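Local structure of PduO-type ATP--cob(I)alamin adenosyltransferase (Sulfolobus tokodaii, 1WOZ) at residues Leu28-Glu33 against Glu125-Lys130; Glu48-Asp53 against Phe154-Val159; Phe62-Asp67 against Lys75-Lys80. The protein probably transfers the adenosyl group of ATP to cob(I)alamin as a PduO-type corrinoid adenosyltransferase, and assembles as a trimer of helical subunits. All blocks are in the same frame, centred on the assembly; numbering follows the deposited sequence.

Contact 1. Residues Leu28-Glu33 against Glu125-Lys130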
loop_
_atom_site.group_PDB
_atom_site.type_symbol
_atom_site.label_atom_id
_atom_site.label_comp_id
_atom_site.label_asym_id
_atom_site.label_seq_id
_atom_site.Cartn_x
_atom_site.Cartn_y
_atom_site.Cartn_z
ATOM N N LEU A 28 2.512 15.463 3.799
ATOM C CA LEU A 28 2.562 14.913 5.154
ATOM C C LEU A 28 1.834 13.559 5.194
ATOM O O LEU A 28 2.265 12.646 5.892
ATOM C CB LEU A 28 1.919 15.881 6.157
ATOM C CG LEU A 28 2.646 17.226 6.327
ATOM C CD1 LEU A 28 1.809 18.142 7.255
ATOM C CD2 LEU A 28 4.037 16.985 6.937
ATOM N N GLY A 29 0.739 13.435 4.452
ATOM C CA GLY A 29 0.018 12.164 4.422
ATOM C C GLY A 29 0.880 11.071 3.792
ATOM O O GLY A 29 0.908 9.922 4.278
ATOM N N ASP A 30 1.584 11.407 2.710
ATOM C CA ASP A 30 2.460 10.421 2.052
ATOM C C ASP A 30 3.603 9.997 2.984
ATOM O O ASP A 30 3.972 8.822 3.034
ATOM C CB ASP A 30 3.045 10.987 0.748
ATOM C CG ASP A 30 1.998 11.163 -0.325
ATOM O OD1 ASP A 30 0.899 10.584 -0.196
ATOM O OD2 ASP A 30 2.269 11.876 -1.307
ATOM N N LEU A 31 4.145 10.952 3.739
ATOM C CA LEU A 31 5.221 10.647 4.674
ATOM C C LEU A 31 4.725 9.675 5.734
ATOM O O LEU A 31 5.433 8.751 6.118
ATOM C CB LEU A 31 5.745 11.930 5.338
ATOM C CG LEU A 31 6.551 12.756 4.335
ATOM C CD1 LEU A 31 6.797 14.141 4.903
ATOM C CD2 LEU A 31 7.878 12.051 4.010
ATOM N N ASP A 32 3.504 9.894 6.214
ATOM C CA ASP A 32 2.919 9.004 7.225
ATOM C C ASP A 32 2.711 7.583 6.646
ATOM O O ASP A 32 2.993 6.578 7.312
ATOM C CB ASP A 32 1.588 9.596 7.724
ATOM C CG ASP A 32 0.864 8.685 8.716
ATOM O OD1 ASP A 32 1.511 8.111 9.610
ATOM O OD2 ASP A 32 -0.369 8.556 8.608
ATOM N N GLU A 33 2.214 7.500 5.415
ATOM C CA GLU A 33 2.011 6.190 4.803
ATOM C C GLU A 33 3.363 5.474 4.708
ATOM O O GLU A 33 3.493 4.304 5.063
ATOM C CB GLU A 33 1.352 6.333 3.416
ATOM C CG GLU A 33 1.049 4.961 2.789
ATOM C CD GLU A 33 0.323 5.022 1.444
ATOM O OE1 GLU A 33 -0.074 6.116 1.008
ATOM O OE2 GLU A 33 0.133 3.951 0.825
ATOM N N GLU A 125 8.675 9.960 -3.162
ATOM C CA GLU A 125 9.704 10.769 -3.841
ATOM C C GLU A 125 9.127 11.453 -5.093
ATOM O O GLU A 125 9.323 12.664 -5.294
ATOM C CB GLU A 125 10.907 9.903 -4.245
ATOM C CG GLU A 125 11.982 10.717 -4.994
ATOM C CD GLU A 125 13.110 9.874 -5.557
ATOM O OE1 GLU A 125 13.095 8.629 -5.390
ATOM O OE2 GLU A 125 14.027 10.467 -6.171
ATOM N N ARG A 126 8.421 10.691 -5.937
ATOM C CA ARG A 126 7.799 11.272 -7.134
ATOM C C ARG A 126 6.771 12.335 -6.758
ATOM O O ARG A 126 6.733 13.406 -7.366
ATOM C CB ARG A 126 7.103 10.206 -8.000
ATOM C CG ARG A 126 8.035 9.213 -8.719
ATOM C CD ARG A 126 7.222 8.398 -9.739
ATOM N NE ARG A 126 6.021 7.778 -9.161
ATOM C CZ ARG A 126 6.014 6.666 -8.411
ATOM N NH1 ARG A 126 7.139 6.024 -8.127
ATOM N NH2 ARG A 126 4.866 6.184 -7.951
ATOM N N ASN A 127 5.912 12.045 -5.785
ATOM C CA ASN A 127 4.926 13.039 -5.355
ATOM C C ASN A 127 5.625 14.308 -4.830
ATOM O O ASN A 127 5.179 15.426 -5.098
ATOM C CB ASN A 127 4.006 12.462 -4.269
ATOM C CG ASN A 127 3.135 11.327 -4.786
ATOM O OD1 ASN A 127 3.090 11.064 -5.990
ATOM N ND2 ASN A 127 2.435 10.652 -3.879
ATOM N N ALA A 128 6.723 14.138 -4.094
ATOM C CA ALA A 128 7.456 15.287 -3.567
ATOM C C ALA A 128 7.886 16.227 -4.689
ATOM O O ALA A 128 7.794 17.454 -4.551
ATOM C CB ALA A 128 8.676 14.824 -2.768
ATOM N N VAL A 129 8.362 15.668 -5.797
ATOM C CA VAL A 129 8.759 16.482 -6.940
ATOM C C VAL A 129 7.543 17.271 -7.429
ATOM O O VAL A 129 7.640 18.456 -7.747
ATOM C CB VAL A 129 9.309 15.609 -8.088
ATOM C CG1 VAL A 129 9.572 16.471 -9.320
ATOM C CG2 VAL A 129 10.603 14.942 -7.645
ATOM N N LYS A 130 6.386 16.624 -7.470
ATOM C CA LYS A 130 5.165 17.297 -7.892
ATOM C C LYS A 130 4.735 18.370 -6.879
ATOM O O LYS A 130 4.308 19.465 -7.266
ATOM C CB LYS A 130 4.041 16.275 -8.067
ATOM C CG LYS A 130 2.676 16.857 -8.383
ATOM C CD LYS A 130 1.610 15.765 -8.438
ATOM C CE LYS A 130 1.502 14.999 -7.116
ATOM N NZ LYS A 130 0.477 13.904 -7.163
#
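D30 and N127 meet across two helices of the five-helix bundle that forms the PduO-type adenosyltransferase subunit, D30 on helix 23-44 and N127 on helix 109-134. With CA atoms 8.2 Å apart, the two short polar side chains reach each other. Both leave their backbones towards the other helix, and they stand roughly perpendicular, the carboxylate and amide planes turned 43° against each other. In D30 the first torsion keeps CG beside the backbone N (chi1 -69°), which carries OD2 to the amide of N127. An aspartate suits the buried side because its oxygens can collect several donors: OD2 also pairs with the hydroxyl of Y131, one turn beyond N127, while OD1 has a long, weak ion pair with R126 of the third subunit. An asparagine suits the partly exposed side, since its amide donates without adding a charge. Two residues on, D32 forms a salt bridge with R118 of that same subunit and touches a bound polyether. Across the contact, N127 ND2 gives a fairly straight hydrogen bond (160°) of 2.9 Å to D30 OD2, which lies close to the amide plane of N127 but is reached from above its own carboxylate plane.

Contact 2. Residues Glu48-Asp53 against Phe154-Val159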
loop_
_atom_site.group_PDB
_atom_site.type_symbol
_atom_site.label_atom_id
_atom_site.label_comp_id
_atom_site.label_asym_id
_atom_site.label_seq_id
_atom_site.Cartn_x
_atom_site.Cartn_y
_atom_site.Cartn_z
ATOM N N GLU A 48 18.729 -6.929 14.414
ATOM C CA GLU A 48 18.838 -5.685 15.170
ATOM C C GLU A 48 19.469 -4.531 14.438
ATOM O O GLU A 48 19.105 -3.378 14.698
ATOM C CB GLU A 48 19.598 -5.921 16.482
ATOM C CG GLU A 48 18.912 -6.859 17.438
ATOM C CD GLU A 48 17.574 -6.354 17.907
ATOM O OE1 GLU A 48 17.412 -5.126 18.153
ATOM O OE2 GLU A 48 16.676 -7.199 18.041
ATOM N N ASP A 49 20.410 -4.806 13.535
ATOM C CA ASP A 49 21.028 -3.714 12.812
ATOM C C ASP A 49 20.039 -3.006 11.922
ATOM O O ASP A 49 20.037 -1.769 11.854
ATOM C CB ASP A 49 22.268 -4.162 12.004
ATOM C CG ASP A 49 22.006 -5.345 11.047
ATOM O OD1 ASP A 49 20.921 -5.978 11.063
ATOM O OD2 ASP A 49 22.940 -5.646 10.275
HETATM N N MSE A 50 19.193 -3.776 11.240
HETATM C CA MSE A 50 18.193 -3.169 10.371
HETATM C C MSE A 50 17.101 -2.463 11.163
HETATM O O MSE A 50 16.630 -1.404 10.760
HETATM C CB MSE A 50 17.547 -4.217 9.461
HETATM C CG MSE A 50 18.436 -4.639 8.323
HETATM SE SE MSE A 50 17.449 -5.780 7.084
HETATM C CE MSE A 50 18.961 -6.828 6.413
ATOM N N LYS A 51 16.678 -3.058 12.273
ATOM C CA LYS A 51 15.647 -2.436 13.099
ATOM C C LYS A 51 16.150 -1.072 13.572
ATOM O O LYS A 51 15.419 -0.085 13.506
ATOM C CB LYS A 51 15.322 -3.290 14.332
ATOM C CG LYS A 51 14.599 -4.615 14.082
ATOM C CD LYS A 51 14.338 -5.299 15.449
ATOM C CE LYS A 51 13.567 -6.619 15.356
ATOM N NZ LYS A 51 12.114 -6.459 14.960
ATOM N N LYS A 52 17.397 -1.023 14.036
ATOM C CA LYS A 52 17.985 0.237 14.514
ATOM C C LYS A 52 18.005 1.306 13.421
ATOM O O LYS A 52 17.598 2.463 13.652
ATOM C CB LYS A 52 19.411 -0.010 15.034
ATOM C CG LYS A 52 20.236 1.252 15.325
ATOM C CD LYS A 52 21.679 0.865 15.687
ATOM C CE LYS A 52 22.581 2.079 15.920
ATOM N NZ LYS A 52 22.188 2.838 17.143
ATOM N N ASP A 53 18.467 0.934 12.229
ATOM C CA ASP A 53 18.520 1.889 11.125
ATOM C C ASP A 53 17.135 2.402 10.735
ATOM O O ASP A 53 16.941 3.609 10.541
ATOM C CB ASP A 53 19.187 1.258 9.889
ATOM C CG ASP A 53 20.691 1.053 10.080
ATOM O OD1 ASP A 53 21.274 1.762 10.935
ATOM O OD2 ASP A 53 21.272 0.205 9.380
ATOM N N PHE A 154 16.587 -0.980 -0.606
ATOM C CA PHE A 154 16.972 -1.968 -1.626
ATOM C C PHE A 154 18.166 -2.776 -1.102
ATOM O O PHE A 154 18.150 -4.004 -1.103
ATOM C CB PHE A 154 17.330 -1.222 -2.922
ATOM C CG PHE A 154 17.717 -2.126 -4.067
ATOM C CD1 PHE A 154 19.037 -2.518 -4.243
ATOM C CD2 PHE A 154 16.758 -2.587 -4.965
ATOM C CE1 PHE A 154 19.410 -3.367 -5.309
ATOM C CE2 PHE A 154 17.107 -3.436 -6.037
ATOM C CZ PHE A 154 18.441 -3.826 -6.207
ATOM N N ALA A 155 19.193 -2.089 -0.607
ATOM C CA ALA A 155 20.364 -2.800 -0.090
ATOM C C ALA A 155 20.004 -3.689 1.079
ATOM O O ALA A 155 20.548 -4.792 1.230
ATOM C CB ALA A 155 21.463 -1.790 0.315
HETATM N N MSE A 156 19.065 -3.231 1.911
HETATM C CA MSE A 156 18.668 -4.045 3.043
HETATM C C MSE A 156 17.930 -5.290 2.573
HETATM O O MSE A 156 18.078 -6.347 3.165
HETATM C CB MSE A 156 17.762 -3.260 4.003
HETATM C CG MSE A 156 18.445 -2.140 4.749
HETATM SE SE MSE A 156 17.050 -1.342 5.887
HETATM C CE MSE A 156 18.148 -0.272 7.090
ATOM N N ALA A 157 17.128 -5.166 1.520
ATOM C CA ALA A 157 16.387 -6.317 1.005
ATOM C C ALA A 157 17.355 -7.383 0.461
ATOM O O ALA A 157 17.100 -8.583 0.593
ATOM C CB ALA A 157 15.393 -5.869 -0.094
ATOM N N LEU A 158 18.462 -6.946 -0.144
ATOM C CA LEU A 158 19.472 -7.892 -0.648
ATOM C C LEU A 158 20.081 -8.674 0.522
ATOM O O LEU A 158 20.268 -9.900 0.443
ATOM C CB LEU A 158 20.616 -7.148 -1.359
ATOM C CG LEU A 158 20.251 -6.261 -2.552
ATOM C CD1 LEU A 158 21.520 -5.603 -3.094
ATOM C CD2 LEU A 158 19.545 -7.103 -3.634
ATOM N N VAL A 159 20.415 -7.960 1.597
ATOM C CA VAL A 159 21.001 -8.599 2.759
ATOM C C VAL A 159 19.983 -9.514 3.441
ATOM O O VAL A 159 20.345 -10.615 3.912
ATOM C CB VAL A 159 21.569 -7.549 3.762
ATOM C CG1 VAL A 159 21.954 -8.240 5.079
ATOM C CG2 VAL A 159 22.828 -6.875 3.147
#
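Apolar packing between M50 and M156, both methionines present as selenomethionine, carries most of this buried contact. They lie side by side, pointing opposite ways, each chain extended beyond CG. The selenium of M50 lies 4.0 Å from M156 CB, and the terminal methyl of M50 goes further, with M50 CE 3.6 Å from V159 CG1. V159 turns that branch anti to its backbone N (chi1 170°), beside the carbonyl carbon. In the other direction, M156 CE comes 3.4 Å from D53 CB, the aliphatic base of a buried aspartate. The long, unbranched methionine chain suits the place because it spans the distance: the axes of the segments 48-53 and 154-159 approach to 11.7 Å.

The two helices run antiparallel, at 164° between their directions, facing each other within the helical bundle of the cobalamin adenosyltransferase family. Y92 of helix 79-96 packs against both methionines.

One methyl meets a carbonyl: M50 CE rests 3.4 Å from M156 O.

Among the charged and polar bonds, D53 OD2 is held from helix 79-96 by a hydrogen bond with Y92 and a salt bridge with R88, which probably stabilise its negative charge, while the D49-R163 salt bridge joins the contact's own two helices.

Contact 3. Residues Phe62-Asp67 against Lys75-Lys80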
loop_
_atom_site.group_PDB
_atom_site.type_symbol
_atom_site.label_atom_id
_atom_site.label_comp_id
_atom_site.label_asym_id
_atom_site.label_seq_id
_atom_site.Cartn_x
_atom_site.Cartn_y
_atom_site.Cartn_z
ATOM N N PHE A 62 9.658 12.180 10.752
ATOM C CA PHE A 62 8.904 13.180 11.528
ATOM C C PHE A 62 9.653 14.514 11.436
ATOM O O PHE A 62 9.041 15.573 11.356
ATOM C CB PHE A 62 8.752 12.769 12.999
ATOM C CG PHE A 62 7.545 11.911 13.259
ATOM C CD1 PHE A 62 7.618 10.528 13.170
ATOM C CD2 PHE A 62 6.310 12.500 13.550
ATOM C CE1 PHE A 62 6.475 9.735 13.362
ATOM C CE2 PHE A 62 5.171 11.707 13.743
ATOM C CZ PHE A 62 5.267 10.320 13.645
ATOM N N GLU A 63 10.985 14.473 11.447
ATOM C CA GLU A 63 11.731 15.723 11.320
ATOM C C GLU A 63 11.493 16.361 9.950
ATOM O O GLU A 63 11.392 17.597 9.823
ATOM C CB GLU A 63 13.222 15.472 11.556
ATOM C CG GLU A 63 13.503 15.064 12.995
ATOM C CD GLU A 63 14.986 14.964 13.327
ATOM O OE1 GLU A 63 15.324 15.141 14.510
ATOM O OE2 GLU A 63 15.808 14.690 12.431
ATOM N N ILE A 64 11.387 15.523 8.922
ATOM C CA ILE A 64 11.117 16.018 7.576
ATOM C C ILE A 64 9.749 16.686 7.576
ATOM O O ILE A 64 9.560 17.748 6.970
ATOM C CB ILE A 64 11.144 14.847 6.524
ATOM C CG1 ILE A 64 12.587 14.407 6.310
ATOM C CG2 ILE A 64 10.410 15.255 5.244
ATOM C CD1 ILE A 64 12.761 13.245 5.342
ATOM N N GLY A 65 8.782 16.065 8.245
ATOM C CA GLY A 65 7.459 16.671 8.311
ATOM C C GLY A 65 7.482 18.032 9.007
ATOM O O GLY A 65 6.757 18.951 8.616
ATOM N N GLU A 66 8.313 18.179 10.032
ATOM C CA GLU A 66 8.392 19.459 10.733
ATOM C C GLU A 66 9.108 20.492 9.875
ATOM O O GLU A 66 8.749 21.674 9.886
ATOM C CB GLU A 66 9.102 19.291 12.085
ATOM C CG GLU A 66 8.325 18.381 13.018
ATOM C CD GLU A 66 8.589 18.631 14.498
ATOM O OE1 GLU A 66 9.755 18.555 14.946
ATOM O OE2 GLU A 66 7.594 18.884 15.208
ATOM N N ASP A 67 10.117 20.051 9.132
ATOM C CA ASP A 67 10.836 20.941 8.222
ATOM C C ASP A 67 9.771 21.502 7.269
ATOM O O ASP A 67 9.581 22.717 7.177
ATOM C CB ASP A 67 11.907 20.141 7.443
ATOM C CG ASP A 67 12.747 21.007 6.517
ATOM O OD1 ASP A 67 12.247 22.023 5.991
ATOM O OD2 ASP A 67 13.915 20.651 6.291
ATOM N N LYS A 75 13.074 22.438 12.070
ATOM C CA LYS A 75 13.994 21.361 11.721
ATOM C C LYS A 75 14.432 21.684 10.301
ATOM O O LYS A 75 13.653 22.239 9.518
ATOM C CB LYS A 75 13.288 19.999 11.729
ATOM C CG LYS A 75 12.823 19.492 13.095
ATOM C CD LYS A 75 13.984 18.986 13.936
ATOM C CE LYS A 75 13.480 18.434 15.252
ATOM N NZ LYS A 75 14.570 17.749 15.987
ATOM N N LYS A 76 15.680 21.359 9.973
ATOM C CA LYS A 76 16.178 21.590 8.626
ATOM C C LYS A 76 17.030 20.417 8.170
ATOM O O LYS A 76 18.129 20.189 8.663
ATOM C CB LYS A 76 16.999 22.872 8.547
ATOM C CG LYS A 76 17.388 23.228 7.119
ATOM C CD LYS A 76 18.204 24.502 7.079
ATOM C CE LYS A 76 18.556 24.905 5.657
ATOM N NZ LYS A 76 19.492 26.071 5.666
ATOM N N ILE A 77 16.497 19.662 7.228
ATOM C CA ILE A 77 17.200 18.512 6.693
ATOM C C ILE A 77 18.413 19.016 5.925
ATOM O O ILE A 77 18.292 19.912 5.089
ATOM C CB ILE A 77 16.265 17.712 5.758
ATOM C CG1 ILE A 77 14.989 17.335 6.526
ATOM C CG2 ILE A 77 16.973 16.480 5.212
ATOM C CD1 ILE A 77 15.242 16.600 7.862
ATOM N N ASP A 78 19.581 18.454 6.227
ATOM C CA ASP A 78 20.815 18.840 5.552
ATOM C C ASP A 78 21.623 17.615 5.093
ATOM O O ASP A 78 21.199 16.466 5.279
ATOM C CB ASP A 78 21.658 19.726 6.476
ATOM C CG ASP A 78 22.035 19.040 7.775
ATOM O OD1 ASP A 78 22.417 19.751 8.719
ATOM O OD2 ASP A 78 21.968 17.795 7.864
ATOM N N GLU A 79 22.791 17.864 4.511
ATOM C CA GLU A 79 23.636 16.792 4.001
ATOM C C GLU A 79 23.988 15.667 4.963
ATOM O O GLU A 79 24.151 14.538 4.522
ATOM C CB GLU A 79 24.930 17.366 3.409
ATOM C CG GLU A 79 24.708 18.179 2.137
ATOM C CD GLU A 79 25.987 18.818 1.611
ATOM O OE1 GLU A 79 26.851 18.088 1.067
ATOM O OE2 GLU A 79 26.128 20.058 1.754
ATOM N N LYS A 80 24.105 15.948 6.260
ATOM C CA LYS A 80 24.460 14.892 7.210
ATOM C C LYS A 80 23.414 13.788 7.307
ATOM O O LYS A 80 23.753 12.632 7.582
ATOM C CB LYS A 80 24.723 15.465 8.600
ATOM C CG LYS A 80 25.924 16.404 8.660
ATOM C CD LYS A 80 26.330 16.702 10.101
ATOM C CE LYS A 80 26.788 15.425 10.822
ATOM N NZ LYS A 80 27.137 15.655 12.255
#
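D67 and I77 make the tight part of this contact, where the chain leaves helix 48-69, turns and comes back alongside it towards helix 79-96. The I77 N-H points almost straight at D67 OD2, 2.9 Å away, and meets it nearly along the C-O axis. With CG anti to the backbone N (chi1 -177°), the carboxylate reaches the returning chain. The same oxygen also accepts from N139, while OD1 pairs with S72, so both carboxylate oxygens are tied to the turn and its surroundings. Next to this bond the isoleucines meet nearly perpendicularly, I64 CG1 3.8 Å from I77 CD1, their branched side chains suited to a buried place facing helix 140-163.

The flank of K75 is looser, though partly roofed by Y171 of the third subunit, which packs on E63 and K75. K75 bends at chi2 (-75°), its CG 3.7 Å from E66 OE1, and its ammonium forms a salt bridge with E63, NZ to OE1 3.1 Å, from above the carboxylate plane. Buried E66 is engaged by K74 and that Y171, and E63 OE2 by Y81. The solvent side belongs to exposed K76, whose CB points away. Buried D67 therefore fixes the returning backbone by a directional bond, whereas partly exposed K75 adds a more adaptable electrostatic clasp.

Contacts 1 and 2 lie on opposite sides of the chain's centre, about 22 Å apart between centres. Their segments alternate along the sequence: helices 23-44 and 48-69 supply the first partners, helices 109-134 and 140-163 the second, which ties the two halves of the bundle together. Contact 3 is local, joining the end of helix 48-69 to the start of helix 79-96, and shares helix 48-69 with contact 2, again about 22 Å away between centres. It touches contact 1, where L28 CD2 packs 3.7 Å from G65 CA. Contacts 1 and 3 both border the third subunit, and contact 1 the second as well, whereas contact 2 touches no other chain.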